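PDB 2X49: invasion protein InvA from Salmonella enterica, which is an inner-membrane component of the type III secretion export apparatus, involved in invasion of intestinal epithelial cells and represented here by its C-terminal domain. Local coordinates for residues F145-T150 and I177-Q182. Residues are numbered along the deposited sequence; the frame is centred on the assembly and turned at random.
Sequences FGIQET and ISEVLQ
Phe145 meets the helix 174-185 with both its ring and its backbone. With CG anti to the backbone N (chi1 -179°), the ring reaches over to that helix, where its CD2 edge receives Gln182 CG at 3.7 Å, near the ring plane. Its far end lies against Leu181, CE2 to CB being 4.0 Å; Val41 and Met153 add to the apolar surroundings that suit a phenylalanine. The carbonyl of the same residue precedes the helix 147-158 and lies well away from the backbone N-H groups of its first residues; Gln182, extended beyond CG, supplies a donor, NE2 lying 2.9 Å from Phe145 O. The bond is moderately bent, 149° at the hydrogen, and the donor is tilted 21° from the carbonyl plane while the acceptor lies close to the amide plane. A glutamine fits here because its methylene pads the ring while its amide serves the backbone.

Gly146 is the N-cap of the helix 147-158, in an extended backbone conformation that glycine adopts more easily than other residues. Its N-H bonds to Glu149 OE1 at 2.8 Å, on the anti side of the carboxylate. Thr150, one turn beyond the cap, presents two unlike branches. Its methyl CG2 packs on Ile177 CG2 at 3.8 Å, and its hydroxyl pairs with that of Ser178, OG1 to OG 3.0 Å, in a hydrogen bond that either could donate. The small serine is consistent with the close approach, 5.6 Å between the CA atoms of Thr150 and Ser178.

In this all-helical part of the domain, two uncharged hydrogen bonds thus sit among apolar contacts, giving partners to the buried carbonyl of Phe145 and the buried hydroxyls of Thr150 and Ser178, and probably fixing how the start of one helix lies against the other.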
loop_
_atom_site.group_PDB
_atom_site.type_symbol
_atom_site.label_atom_id
_atom_site.label_comp_id
_atom_site.label_asym_id
_atom_site.label_seq_id
_atom_site.Cartn_x
_atom_site.Cartn_y
_atom_site.Cartn_z
ATOM N N PHE A 145 4.658 13.091 7.203
ATOM C CA PHE A 145 5.651 13.427 6.128
ATOM C C PHE A 145 5.225 14.645 5.323
ATOM O O PHE A 145 4.101 14.713 4.828
ATOM C CB PHE A 145 5.807 12.227 5.181
ATOM C CG PHE A 145 6.802 12.443 4.087
ATOM C CD1 PHE A 145 8.136 12.126 4.268
ATOM C CD2 PHE A 145 6.398 12.998 2.863
ATOM C CE1 PHE A 145 9.061 12.357 3.226
ATOM C CE2 PHE A 145 7.329 13.251 1.861
ATOM C CZ PHE A 145 8.647 12.938 2.048
ATOM N N GLY A 146 6.167 15.564 5.175
ATOM C CA GLY A 146 5.968 16.837 4.412
ATOM C C GLY A 146 7.215 17.509 3.902
ATOM O O GLY A 146 8.220 16.890 3.625
ATOM N N ILE A 147 7.150 18.824 3.840
ATOM C CA ILE A 147 8.216 19.607 3.201
ATOM C C ILE A 147 9.536 19.513 3.938
ATOM O O ILE A 147 10.610 19.519 3.347
ATOM C CB ILE A 147 7.838 21.120 3.091
ATOM C CG1 ILE A 147 6.721 21.297 2.081
ATOM C CG2 ILE A 147 9.040 21.911 2.712
ATOM C CD1 ILE A 147 7.115 20.901 0.680
ATOM N N GLN A 148 9.448 19.473 5.254
ATOM C CA GLN A 148 10.667 19.439 6.077
ATOM C C GLN A 148 11.411 18.149 5.819
ATOM O O GLN A 148 12.623 18.148 5.663
ATOM C CB GLN A 148 10.426 19.641 7.592
ATOM C CG GLN A 148 10.001 21.044 7.964
ATOM C CD GLN A 148 10.766 22.133 7.247
ATOM O OE1 GLN A 148 10.209 22.794 6.371
ATOM N NE2 GLN A 148 12.022 22.374 7.644
ATOM N N GLU A 149 10.656 17.048 5.743
ATOM C CA GLU A 149 11.253 15.725 5.474
ATOM C C GLU A 149 11.813 15.675 4.057
ATOM O O GLU A 149 12.907 15.167 3.787
ATOM C CB GLU A 149 10.238 14.626 5.682
ATOM C CG GLU A 149 9.873 14.366 7.116
ATOM C CD GLU A 149 9.048 15.467 7.778
ATOM O OE1 GLU A 149 8.148 16.073 7.115
ATOM O OE2 GLU A 149 9.297 15.716 8.978
ATOM N N THR A 150 11.055 16.239 3.143
ATOM C CA THR A 150 11.503 16.299 1.736
ATOM C C THR A 150 12.805 17.102 1.606
ATOM O O THR A 150 13.764 16.732 0.931
ATOM C CB THR A 150 10.396 16.913 0.851
ATOM O OG1 THR A 150 9.231 16.091 0.915
ATOM C CG2 THR A 150 10.846 17.108 -0.608
ATOM N N ILE A 177 7.944 18.928 -5.167
ATOM C CA ILE A 177 8.646 17.648 -4.985
ATOM C C ILE A 177 7.966 16.857 -3.836
ATOM O O ILE A 177 7.726 15.638 -3.939
ATOM C CB ILE A 177 10.122 17.823 -4.750
ATOM C CG1 ILE A 177 10.787 18.421 -6.019
ATOM C CG2 ILE A 177 10.718 16.428 -4.371
ATOM C CD1 ILE A 177 12.215 18.980 -5.725
ATOM N N SER A 178 7.615 17.562 -2.781
ATOM C CA SER A 178 7.068 16.946 -1.543
ATOM C C SER A 178 5.736 16.311 -1.906
ATOM O O SER A 178 5.419 15.159 -1.547
ATOM C CB SER A 178 6.896 17.936 -0.406
ATOM O OG SER A 178 6.532 17.292 0.824
ATOM N N GLU A 179 4.980 17.043 -2.720
ATOM C CA GLU A 179 3.703 16.541 -3.220
ATOM C C GLU A 179 3.804 15.264 -4.028
ATOM O O GLU A 179 3.047 14.297 -3.850
ATOM C CB GLU A 179 2.912 17.608 -3.995
ATOM C CG GLU A 179 2.411 18.655 -3.102
ATOM C CD GLU A 179 1.937 19.899 -3.824
ATOM O OE1 GLU A 179 1.960 19.924 -5.077
ATOM O OE2 GLU A 179 1.553 20.873 -3.123
ATOM N N VAL A 180 4.781 15.240 -4.922
ATOM C CA VAL A 180 5.108 14.032 -5.720
ATOM C C VAL A 180 5.412 12.820 -4.805
ATOM O O VAL A 180 4.851 11.720 -4.898
ATOM C CB VAL A 180 6.240 14.263 -6.695
ATOM C CG1 VAL A 180 6.694 12.962 -7.317
ATOM C CG2 VAL A 180 5.767 15.247 -7.762
ATOM N N LEU A 181 6.251 13.062 -3.847
ATOM C CA LEU A 181 6.695 11.986 -2.927
ATOM C C LEU A 181 5.526 11.434 -2.107
ATOM O O LEU A 181 5.397 10.213 -1.919
ATOM C CB LEU A 181 7.837 12.493 -2.025
ATOM C CG LEU A 181 9.192 12.889 -2.673
ATOM C CD1 LEU A 181 10.341 13.165 -1.652
ATOM C CD2 LEU A 181 9.669 11.812 -3.632
ATOM N N GLN A 182 4.694 12.344 -1.553
ATOM C CA GLN A 182 3.513 11.937 -0.780
ATOM C C GLN A 182 2.564 11.088 -1.605
ATOM O O GLN A 182 1.992 10.110 -1.122
ATOM C CB GLN A 182 2.738 13.148 -0.199
ATOM C CG GLN A 182 3.351 13.854 0.916
ATOM C CD GLN A 182 2.523 15.070 1.287
ATOM O OE1 GLN A 182 1.953 15.728 0.406
ATOM N NE2 GLN A 182 2.444 15.389 2.581
#